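PDB 3S9V: abietadiene synthase, chloroplastic from Abies grandis, which is a mostly helical chloroplast enzyme of the terpene synthase family, combining a terpene synthase N-terminal domain with a metal-binding domain. Local coordinates for residues D58-A63 and I112-L117; V62-A67 and L159-I164; I647-L650 and V655-D658. One frame throughout, in Å; residues are numbered along the deposited sequence.

From the N terminus, contacts 1 and 2 start from the same piece of chain and share Val62 and Ala63. Contact 1 joins residues 58-63 to helix 101-117, closing a loop of 48 residues. Contact 2 opens before contact 1 has closed and reaches on to helix 151-164, so the two loops cross. Their centres are 6 Å apart. Together they tie helix 56-62 and the loop after it to helices 101-117 and 151-164. Contact 3 follows in series, far later, in the metal-binding domain. It closes a four-residue turn between helices 641-648 and 658-661. Its centre lies 67 Å from that of contact 1 and 71 Å from that of contact 2.

Contact 1: residues D58-A63 and I112-L117; sequences DTAWVA and IITLTL
Thr114 of helix 101-117 sets its branched side chain against Ala60 of helix 56-62 and Ala63, three residues further on. This is helix-helix packing through small side chains, in one of the all-helical modules of a plant terpene synthase. The CA atoms of Ala60 and Thr114 lie only 6.1 Å apart, a close approach that two small residues allow.

The two branches of Thr114 do different work. With chi1 at -58°, OG1 stands beside the backbone N of its own residue, while CG2 is turned anti to that N. OG1 meets the carbonyl oxygen of Ala60 at 2.9 Å. The hydroxyl arrives from the flank of the carbonyl: the C=O...OG1 angle is about 116°. The same OG1 also lies within hydrogen-bonding range of the carbonyl O of Ala110, one turn back in its own helix, so a single proton faces two possible acceptors. The methyl CG2 lies against Ala63, whose CB bond points to the opposing helix, with CG2 and Ala63 CB 3.7 Å apart. The CB of Ala60 runs past the contact at a slant and comes within 3.8 Å of Thr114 OG1.

All three touching residues are buried. Ala63 also packs on Thr79 and Ile83 of helix 77-85, so a third helix backs the pair. On another flank, the side chain of Arg64 lies against Ile113 and Thr114. The carbonyl of Ala63 accepts a bond from Trp118 NE1, a second tie, to the residue that follows helix 101-117. As well as meeting Ala63, the methyl of Thr114 touches the carbonyl that its hydroxyl approaches: CG2 lies 3.5 Å from Ala60 O.

Contact 2: residues V62-A67 and L159-I164; sequences VARIPA and LKEAKI
A two-pronged salt bridge between Arg64 and Glu161 links the loop after helix 56-62 to helix 151-164. The backbones stay well apart, with the CA atoms of the two residues 13.1 Å from each other. Both side chains stretch out, from opposite directions, to meet in between.

Arg64 grips end-on, with its two terminal nitrogens and one bond to each carboxylate oxygen. NH1 donates to OE1 of Glu161 at 2.7 Å, with an N-H...O angle of 152°. It uses the syn lone pair of OE1. NH2 donates to OE2 of Glu161 at 3.1 Å, with a similar angle of 155°. This second bond reaches OE2 from above the carboxylate plane, although OE2 itself lies in the guanidinium plane. The pairing is therefore twisted, with the two flat groups turned 45° against each other.

The bridge lies in an all-helical module of the terpene synthase chain. The element on the Arg64 side is a type I beta turn from Val62 to Ile65, closed by Ile65 N to Val62 O at 3.2 Å. Arg64 is its third residue. From there its chain runs extended from CG to NE, and this carries the guanidinium across to the helix. Glu161 is likewise extended beyond CG.

The bridge is partly buried. Trp61 lies beside it, in a cation-pi contact with Arg64, and ring atom CH2 of Trp61 lies 3.7 Å from Glu161 OE2. The aromatic ring thus flanks both halves of the ion pair. Helix 101-117 packs along the arginine through Ile113, Thr114 and Leu117, and Met240 of helix 232-242 touches it too. The methyl CG2 of Ile113 lies against NH2 of Arg64.

Contact 3: residues I647-L650 and V655-D658; sequences ISAL and VLTD
Leu656 buries the largest area here, set against Ala649 and Leu650 across the short turn that follows helix 641-648. Its CB bond points at the other segment. With CG anti to the backbone N, chi1 176°, the side chain reaches across, and CD2 does most of the touching. This methyl lies 3.9 Å from Leu650 CD1, the two leucines meeting at an angle. It also lies 3.9 Å from the carbonyl O of Ala649, and 4.2 Å from Ala649 CB. Leu650 starts out pointing the other way, but the end of its side chain comes back towards the contact. All three residues are buried. The side-chain contacts are apolar, and CD2 also rests against the Ala649 carbonyl.

Two backbone groups flanking the turn bond to Gln594 of helix 570-594: its OE1 accepts from Leu656 N and its NE2 donates to Leu650 O, so one side chain clamps both sides. Next in the chain, Thr657 N-caps helix 658-661, with OG1 bonded to Val660 N. Within the metal-binding domain, Tyr601 of helix 599-621 touches both leucines, and Tyr743 of helix 741-757 touches Ala649 and Leu656.

Contact 1: residues D58-A63 and I112-L117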
ATOM      1  N   ASP A  58       4.464 -10.194 -30.188  1.00 17.41           N
ATOM      2  CA  ASP A  58       5.682  -9.415 -30.388  1.00 20.89           C
ATOM      3  C   ASP A  58       6.773 -10.256 -31.020  1.00 21.29           C
ATOM      4  O   ASP A  58       7.537  -9.775 -31.857  1.00 20.55           O
ATOM      5  CB  ASP A  58       6.173  -8.850 -29.058  1.00 18.27           C
ATOM      6  CG  ASP A  58       5.294  -7.727 -28.546  1.00 20.83           C
ATOM      7  OD1 ASP A  58       5.662  -6.543 -28.723  1.00 28.00           O
ATOM      8  OD2 ASP A  58       4.229  -8.032 -27.975  1.00 25.06           O
ATOM      9  N   THR A  59       6.841 -11.520 -30.628  1.00 19.58           N
ATOM     10  CA  THR A  59       7.849 -12.399 -31.179  1.00 18.27           C
ATOM     11  C   THR A  59       7.614 -12.538 -32.671  1.00 16.94           C
ATOM     12  O   THR A  59       8.560 -12.550 -33.460  1.00 15.92           O
ATOM     13  CB  THR A  59       7.794 -13.763 -30.500  1.00 20.15           C
ATOM     14  OG1 THR A  59       7.994 -13.578 -29.095  1.00 17.80           O
ATOM     15  CG2 THR A  59       8.865 -14.684 -31.048  1.00 15.03           C
ATOM     16  N   ALA A  60       6.345 -12.617 -33.057  1.00 14.85           N
ATOM     17  CA  ALA A  60       5.991 -12.738 -34.463  1.00 15.23           C
ATOM     18  C   ALA A  60       6.498 -11.518 -35.238  1.00 16.49           C
ATOM     19  O   ALA A  60       6.940 -11.644 -36.382  1.00 17.15           O
ATOM     20  CB  ALA A  60       4.484 -12.867 -34.613  1.00 17.04           C
ATOM     21  N   TRP A  61       6.443 -10.342 -34.619  1.00 13.80           N
ATOM     22  CA  TRP A  61       6.910  -9.132 -35.290  1.00 16.06           C
ATOM     23  C   TRP A  61       8.427  -9.095 -35.410  1.00 18.91           C
ATOM     24  O   TRP A  61       8.965  -8.667 -36.431  1.00 20.54           O
ATOM     25  CB  TRP A  61       6.395  -7.874 -34.580  1.00 10.62           C
ATOM     26  CG  TRP A  61       5.019  -7.486 -35.049  1.00 21.73           C
ATOM     27  CD1 TRP A  61       3.824  -7.867 -34.505  1.00 14.17           C
ATOM     28  CD2 TRP A  61       4.701  -6.711 -36.219  1.00 17.66           C
ATOM     29  NE1 TRP A  61       2.783  -7.379 -35.266  1.00 24.54           N
ATOM     30  CE2 TRP A  61       3.292  -6.669 -36.322  1.00 12.98           C
ATOM     31  CE3 TRP A  61       5.472  -6.053 -37.192  1.00 18.78           C
ATOM     32  CZ2 TRP A  61       2.634  -5.996 -37.357  1.00 13.88           C
ATOM     33  CZ3 TRP A  61       4.813  -5.377 -38.234  1.00 14.89           C
ATOM     34  CH2 TRP A  61       3.410  -5.356 -38.302  1.00 14.80           C
ATOM     35  N   VAL A  62       9.122  -9.542 -34.373  1.00 17.97           N
ATOM     36  CA  VAL A  62      10.575  -9.577 -34.432  1.00 17.75           C
ATOM     37  C   VAL A  62      10.990 -10.571 -35.530  1.00 15.95           C
ATOM     38  O   VAL A  62      11.912 -10.314 -36.292  1.00 18.85           O
ATOM     39  CB  VAL A  62      11.169 -10.007 -33.070  1.00 15.47           C
ATOM     40  CG1 VAL A  62      12.654 -10.243 -33.197  1.00 15.32           C
ATOM     41  CG2 VAL A  62      10.909  -8.913 -32.028  1.00 14.24           C
ATOM     42  N   ALA A  63      10.273 -11.687 -35.618  1.00 17.89           N
ATOM     43  CA  ALA A  63      10.549 -12.738 -36.599  1.00 14.57           C
ATOM     44  C   ALA A  63      10.400 -12.276 -38.043  1.00 18.55           C
ATOM     45  O   ALA A  63      10.870 -12.938 -38.965  1.00 19.95           O
ATOM     46  CB  ALA A  63       9.641 -13.924 -36.345  1.00 11.39           C
ATOM     47  N   ILE A 112       0.446 -16.117 -38.098  1.00 22.48           N
ATOM     48  CA  ILE A 112       0.070 -16.638 -39.408  1.00 23.79           C
ATOM     49  C   ILE A 112       0.683 -15.782 -40.508  1.00 21.82           C
ATOM     50  O   ILE A 112       1.164 -16.293 -41.521  1.00 19.10           O
ATOM     51  CB  ILE A 112      -1.462 -16.657 -39.563  1.00 23.50           C
ATOM     52  CG1 ILE A 112      -2.040 -17.825 -38.765  1.00 26.78           C
ATOM     53  CG2 ILE A 112      -1.847 -16.736 -41.025  1.00 32.66           C
ATOM     54  CD1 ILE A 112      -3.547 -17.806 -38.697  1.00 29.83           C
ATOM     55  N   ILE A 113       0.672 -14.471 -40.307  1.00 20.57           N
ATOM     56  CA  ILE A 113       1.240 -13.570 -41.301  1.00 21.27           C
ATOM     57  C   ILE A 113       2.752 -13.783 -41.424  1.00 23.96           C
ATOM     58  O   ILE A 113       3.284 -13.844 -42.530  1.00 25.86           O
ATOM     59  CB  ILE A 113       0.914 -12.103 -40.937  1.00 19.67           C
ATOM     60  CG1 ILE A 113      -0.588 -11.867 -41.130  1.00 19.17           C
ATOM     61  CG2 ILE A 113       1.744 -11.136 -41.774  1.00 14.89           C
ATOM     62  CD1 ILE A 113      -1.065 -10.487 -40.711  1.00 17.16           C
ATOM     63  N   THR A 114       3.434 -13.932 -40.291  1.00 22.90           N
ATOM     64  CA  THR A 114       4.882 -14.129 -40.283  1.00 22.16           C
ATOM     65  C   THR A 114       5.318 -15.472 -40.879  1.00 24.40           C
ATOM     66  O   THR A 114       6.299 -15.535 -41.622  1.00 24.49           O
ATOM     67  CB  THR A 114       5.447 -14.012 -38.852  1.00 19.95           C
ATOM     68  OG1 THR A 114       5.106 -12.728 -38.314  1.00 20.65           O
ATOM     69  CG2 THR A 114       6.963 -14.165 -38.856  1.00 17.62           C
ATOM     70  N   LEU A 115       4.612 -16.548 -40.550  1.00 23.37           N
ATOM     71  CA  LEU A 115       4.972 -17.843 -41.113  1.00 24.23           C
ATOM     72  C   LEU A 115       4.699 -17.832 -42.626  1.00 25.80           C
ATOM     73  O   LEU A 115       5.457 -18.412 -43.412  1.00 26.69           O
ATOM     74  CB  LEU A 115       4.186 -18.967 -40.433  1.00 20.74           C
ATOM     75  CG  LEU A 115       4.451 -19.133 -38.935  1.00 17.94           C
ATOM     76  CD1 LEU A 115       3.667 -20.321 -38.413  1.00 20.52           C
ATOM     77  CD2 LEU A 115       5.937 -19.331 -38.693  1.00 22.89           C
ATOM     78  N   THR A 116       3.620 -17.169 -43.030  1.00 22.51           N
ATOM     79  CA  THR A 116       3.281 -17.071 -44.437  1.00 19.58           C
ATOM     80  C   THR A 116       4.396 -16.315 -45.168  1.00 23.41           C
ATOM     81  O   THR A 116       4.810 -16.702 -46.258  1.00 24.71           O
ATOM     82  CB  THR A 116       1.935 -16.314 -44.649  1.00 18.58           C
ATOM     83  OG1 THR A 116       0.854 -17.083 -44.108  1.00 20.34           O
ATOM     84  CG2 THR A 116       1.680 -16.085 -46.129  1.00 11.37           C
ATOM     85  N   LEU A 117       4.883 -15.236 -44.563  1.00 26.32           N
ATOM     86  CA  LEU A 117       5.933 -14.435 -45.177  1.00 28.62           C
ATOM     87  C   LEU A 117       7.223 -15.235 -45.336  1.00 31.28           C
ATOM     88  O   LEU A 117       8.001 -14.992 -46.252  1.00 32.83           O
ATOM     89  CB  LEU A 117       6.203 -13.170 -44.346  1.00 29.91           C
ATOM     90  CG  LEU A 117       5.081 -12.123 -44.238  1.00 34.90           C
ATOM     91  CD1 LEU A 117       5.540 -10.969 -43.352  1.00 38.46           C
ATOM     92  CD2 LEU A 117       4.710 -11.599 -45.619  1.00 28.27           C
TER

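Contact 2: residues V62-A67 and L159-I164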
ATOM      1  N   VAL A  62       9.122  -9.542 -34.373  1.00 17.97           N
ATOM      2  CA  VAL A  62      10.575  -9.577 -34.432  1.00 17.75           C
ATOM      3  C   VAL A  62      10.990 -10.571 -35.530  1.00 15.95           C
ATOM      4  O   VAL A  62      11.912 -10.314 -36.292  1.00 18.85           O
ATOM      5  CB  VAL A  62      11.169 -10.007 -33.070  1.00 15.47           C
ATOM      6  CG1 VAL A  62      12.654 -10.243 -33.197  1.00 15.32           C
ATOM      7  CG2 VAL A  62      10.909  -8.913 -32.028  1.00 14.24           C
ATOM      8  N   ALA A  63      10.273 -11.687 -35.618  1.00 17.89           N
ATOM      9  CA  ALA A  63      10.549 -12.738 -36.599  1.00 14.57           C
ATOM     10  C   ALA A  63      10.400 -12.276 -38.043  1.00 18.55           C
ATOM     11  O   ALA A  63      10.870 -12.938 -38.965  1.00 19.95           O
ATOM     12  CB  ALA A  63       9.641 -13.924 -36.345  1.00 11.39           C
ATOM     13  N   ARG A  64       9.744 -11.141 -38.241  1.00 19.11           N
ATOM     14  CA  ARG A  64       9.554 -10.615 -39.580  1.00 19.29           C
ATOM     15  C   ARG A  64      10.793  -9.942 -40.154  1.00 19.83           C
ATOM     16  O   ARG A  64      10.987  -9.925 -41.375  1.00 19.32           O
ATOM     17  CB  ARG A  64       8.423  -9.591 -39.605  1.00 19.64           C
ATOM     18  CG  ARG A  64       7.041 -10.143 -39.462  1.00 28.92           C
ATOM     19  CD  ARG A  64       6.076  -9.101 -39.972  1.00 28.51           C
ATOM     20  NE  ARG A  64       4.700  -9.359 -39.582  1.00 20.46           N
ATOM     21  CZ  ARG A  64       3.677  -8.631 -40.010  1.00 30.65           C
ATOM     22  NH1 ARG A  64       3.892  -7.615 -40.842  1.00 32.09           N
ATOM     23  NH2 ARG A  64       2.449  -8.906 -39.599  1.00 33.20           N
ATOM     24  N   ILE A  65      11.626  -9.374 -39.289  1.00 19.71           N
ATOM     25  CA  ILE A  65      12.812  -8.674 -39.770  1.00 21.95           C
ATOM     26  C   ILE A  65      13.705  -9.577 -40.624  1.00 25.76           C
ATOM     27  O   ILE A  65      14.227 -10.579 -40.148  1.00 23.54           O
ATOM     28  CB  ILE A  65      13.632  -8.121 -38.597  1.00 24.59           C
ATOM     29  CG1 ILE A  65      12.711  -7.382 -37.624  1.00 22.99           C
ATOM     30  CG2 ILE A  65      14.694  -7.162 -39.112  1.00 15.80           C
ATOM     31  CD1 ILE A  65      13.400  -6.970 -36.342  1.00 17.24           C
ATOM     32  N   PRO A  66      13.884  -9.226 -41.910  1.00 27.67           N
ATOM     33  CA  PRO A  66      14.715  -9.989 -42.856  1.00 26.88           C
ATOM     34  C   PRO A  66      16.213  -9.864 -42.537  1.00 23.57           C
ATOM     35  O   PRO A  66      16.660  -8.830 -42.055  1.00 19.78           O
ATOM     36  CB  PRO A  66      14.361  -9.359 -44.198  1.00 24.82           C
ATOM     37  CG  PRO A  66      14.163  -7.915 -43.814  1.00 29.69           C
ATOM     38  CD  PRO A  66      13.328  -8.022 -42.553  1.00 25.41           C
ATOM     39  N   ALA A  67      16.974 -10.924 -42.804  1.00 23.77           N
ATOM     40  CA  ALA A  67      18.413 -10.936 -42.548  1.00 26.56           C
ATOM     41  C   ALA A  67      19.086  -9.667 -43.053  1.00 31.25           C
ATOM     42  O   ALA A  67      18.884  -9.259 -44.201  1.00 29.69           O
ATOM     43  CB  ALA A  67      19.043 -12.145 -43.209  1.00 29.21           C
ATOM     44  N   LEU A 159      -5.203  -7.093 -40.227  1.00 22.82           N
ATOM     45  CA  LEU A 159      -6.312  -7.642 -41.012  1.00 23.14           C
ATOM     46  C   LEU A 159      -6.116  -7.222 -42.464  1.00 24.05           C
ATOM     47  O   LEU A 159      -6.309  -8.020 -43.384  1.00 23.69           O
ATOM     48  CB  LEU A 159      -7.670  -7.115 -40.518  1.00 22.22           C
ATOM     49  CG  LEU A 159      -8.329  -7.839 -39.339  1.00 25.35           C
ATOM     50  CD1 LEU A 159      -9.658  -7.175 -38.991  1.00 21.01           C
ATOM     51  CD2 LEU A 159      -8.545  -9.297 -39.697  1.00 18.42           C
ATOM     52  N   LYS A 160      -5.730  -5.961 -42.659  1.00 24.48           N
ATOM     53  CA  LYS A 160      -5.488  -5.427 -43.997  1.00 26.45           C
ATOM     54  C   LYS A 160      -4.283  -6.103 -44.644  1.00 28.87           C
ATOM     55  O   LYS A 160      -4.294  -6.368 -45.845  1.00 31.44           O
ATOM     56  CB  LYS A 160      -5.277  -3.909 -43.932  1.00 21.56           C
ATOM     57  CG  LYS A 160      -6.494  -3.170 -43.392  1.00 27.79           C
ATOM     58  CD  LYS A 160      -6.257  -1.678 -43.214  1.00 33.54           C
ATOM     59  CE  LYS A 160      -6.131  -0.964 -44.541  1.00 39.04           C
ATOM     60  NZ  LYS A 160      -6.095   0.514 -44.359  1.00 50.70           N
ATOM     61  N   GLU A 161      -3.250  -6.398 -43.853  1.00 28.70           N
ATOM     62  CA  GLU A 161      -2.069  -7.066 -44.394  1.00 28.65           C
ATOM     63  C   GLU A 161      -2.510  -8.427 -44.907  1.00 28.81           C
ATOM     64  O   GLU A 161      -2.237  -8.797 -46.045  1.00 32.49           O
ATOM     65  CB  GLU A 161      -0.996  -7.303 -43.324  1.00 30.34           C
ATOM     66  CG  GLU A 161      -0.422  -6.078 -42.620  1.00 40.72           C
ATOM     67  CD  GLU A 161       0.821  -6.433 -41.797  1.00 42.07           C
ATOM     68  OE1 GLU A 161       1.900  -6.621 -42.407  1.00 35.37           O
ATOM     69  OE2 GLU A 161       0.717  -6.543 -40.553  1.00 35.07           O
ATOM     70  N   ALA A 162      -3.187  -9.168 -44.036  1.00 26.10           N
ATOM     71  CA  ALA A 162      -3.677 -10.504 -44.343  1.00 25.00           C
ATOM     72  C   ALA A 162      -4.482 -10.528 -45.638  1.00 25.54           C
ATOM     73  O   ALA A 162      -4.304 -11.419 -46.466  1.00 26.25           O
ATOM     74  CB  ALA A 162      -4.534 -11.029 -43.170  1.00 22.09           C
ATOM     75  N   LYS A 163      -5.369  -9.552 -45.802  1.00 27.18           N
ATOM     76  CA  LYS A 163      -6.189  -9.466 -46.997  1.00 32.51           C
ATOM     77  C   LYS A 163      -5.292  -9.334 -48.231  1.00 35.78           C
ATOM     78  O   LYS A 163      -5.479 -10.049 -49.216  1.00 35.77           O
ATOM     79  CB  LYS A 163      -7.147  -8.272 -46.896  1.00 35.60           C
ATOM     80  CG  LYS A 163      -8.232  -8.253 -47.962  1.00 43.18           C
ATOM     81  CD  LYS A 163      -9.324  -7.242 -47.628  1.00 54.76           C
ATOM     82  CE  LYS A 163     -10.477  -7.329 -48.630  1.00 64.69           C
ATOM     83  NZ  LYS A 163     -11.615  -6.412 -48.305  1.00 62.04           N
ATOM     84  N   ILE A 164      -4.314  -8.430 -48.173  1.00 36.48           N
ATOM     85  CA  ILE A 164      -3.393  -8.231 -49.292  1.00 39.42           C
ATOM     86  C   ILE A 164      -2.642  -9.523 -49.621  1.00 41.27           C
ATOM     87  O   ILE A 164      -2.348  -9.794 -50.782  1.00 43.28           O
ATOM     88  CB  ILE A 164      -2.354  -7.119 -48.983  1.00 45.03           C
ATOM     89  CG1 ILE A 164      -3.060  -5.774 -48.778  1.00 45.36           C
ATOM     90  CG2 ILE A 164      -1.339  -7.015 -50.118  1.00 46.51           C
ATOM     91  CD1 ILE A 164      -3.740  -5.226 -50.015  1.00 43.62           C
TER

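Contact 3: residues I647-L650 and V655-D658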
ATOM      1  N   ILE A 647       6.814   3.851  29.126  1.00 18.43           N
ATOM      2  CA  ILE A 647       7.077   2.673  29.932  1.00 19.57           C
ATOM      3  C   ILE A 647       7.351   1.460  29.031  1.00 19.67           C
ATOM      4  O   ILE A 647       8.248   0.669  29.312  1.00 20.41           O
ATOM      5  CB  ILE A 647       5.922   2.415  30.912  1.00 23.82           C
ATOM      6  CG1 ILE A 647       5.786   3.638  31.835  1.00 18.40           C
ATOM      7  CG2 ILE A 647       6.191   1.153  31.722  1.00 25.31           C
ATOM      8  CD1 ILE A 647       4.806   3.482  32.957  1.00 26.39           C
ATOM      9  N   SER A 648       6.608   1.334  27.931  1.00 17.00           N
ATOM     10  CA  SER A 648       6.818   0.229  26.994  1.00 20.63           C
ATOM     11  C   SER A 648       8.211   0.289  26.331  1.00 23.07           C
ATOM     12  O   SER A 648       8.808  -0.748  26.033  1.00 19.65           O
ATOM     13  CB  SER A 648       5.753   0.256  25.894  1.00 24.93           C
ATOM     14  OG  SER A 648       4.456   0.049  26.416  1.00 37.83           O
ATOM     15  N   ALA A 649       8.712   1.505  26.100  1.00 19.17           N
ATOM     16  CA  ALA A 649      10.011   1.729  25.463  1.00 20.51           C
ATOM     17  C   ALA A 649      11.200   1.127  26.218  1.00 23.81           C
ATOM     18  O   ALA A 649      12.321   1.117  25.709  1.00 22.61           O
ATOM     19  CB  ALA A 649      10.237   3.228  25.263  1.00 16.00           C
ATOM     20  N   LEU A 650      10.964   0.653  27.435  1.00 25.36           N
ATOM     21  CA  LEU A 650      12.022   0.035  28.231  1.00 25.74           C
ATOM     22  C   LEU A 650      12.131  -1.448  27.894  1.00 25.56           C
ATOM     23  O   LEU A 650      13.089  -2.105  28.284  1.00 25.40           O
ATOM     24  CB  LEU A 650      11.709   0.153  29.724  1.00 25.19           C
ATOM     25  CG  LEU A 650      11.976   1.436  30.508  1.00 22.17           C
ATOM     26  CD1 LEU A 650      11.661   2.650  29.676  1.00 29.19           C
ATOM     27  CD2 LEU A 650      11.132   1.396  31.773  1.00 18.56           C
ATOM     28  N   VAL A 655      18.914  -1.615  25.022  1.00 38.34           N
ATOM     29  CA  VAL A 655      19.040  -0.624  26.080  1.00 37.41           C
ATOM     30  C   VAL A 655      18.561   0.733  25.563  1.00 36.81           C
ATOM     31  O   VAL A 655      18.948   1.161  24.475  1.00 35.60           O
ATOM     32  CB  VAL A 655      20.508  -0.502  26.551  1.00 36.60           C
ATOM     33  CG1 VAL A 655      20.649   0.632  27.548  1.00 35.50           C
ATOM     34  CG2 VAL A 655      20.959  -1.814  27.184  1.00 34.97           C
ATOM     35  N   LEU A 656      17.708   1.396  26.337  1.00 34.45           N
ATOM     36  CA  LEU A 656      17.196   2.709  25.956  1.00 33.97           C
ATOM     37  C   LEU A 656      18.162   3.767  26.455  1.00 35.07           C
ATOM     38  O   LEU A 656      18.156   4.111  27.637  1.00 36.77           O
ATOM     39  CB  LEU A 656      15.818   2.955  26.573  1.00 31.61           C
ATOM     40  CG  LEU A 656      15.213   4.346  26.324  1.00 32.72           C
ATOM     41  CD1 LEU A 656      15.051   4.577  24.825  1.00 26.12           C
ATOM     42  CD2 LEU A 656      13.869   4.463  27.038  1.00 25.45           C
ATOM     43  N   THR A 657      18.994   4.281  25.555  1.00 35.14           N
ATOM     44  CA  THR A 657      19.975   5.303  25.912  1.00 38.35           C
ATOM     45  C   THR A 657      19.320   6.669  26.130  1.00 37.86           C
ATOM     46  O   THR A 657      18.205   6.911  25.664  1.00 36.17           O
ATOM     47  CB  THR A 657      21.048   5.435  24.814  1.00 39.67           C
ATOM     48  OG1 THR A 657      20.456   5.966  23.623  1.00 34.87           O
ATOM     49  CG2 THR A 657      21.644   4.066  24.503  1.00 37.91           C
ATOM     50  N   ASP A 658      20.012   7.556  26.841  1.00 35.60           N
ATOM     51  CA  ASP A 658      19.482   8.885  27.105  1.00 36.87           C
ATOM     52  C   ASP A 658      19.275   9.678  25.815  1.00 37.94           C
ATOM     53  O   ASP A 658      18.388  10.528  25.738  1.00 40.76           O
ATOM     54  CB  ASP A 658      20.409   9.660  28.048  1.00 38.74           C
ATOM     55  CG  ASP A 658      20.392   9.107  29.464  1.00 55.83           C
ATOM     56  OD1 ASP A 658      19.285   8.842  29.992  1.00 55.13           O
ATOM     57  OD2 ASP A 658      21.483   8.948  30.055  1.00 64.13           O
TER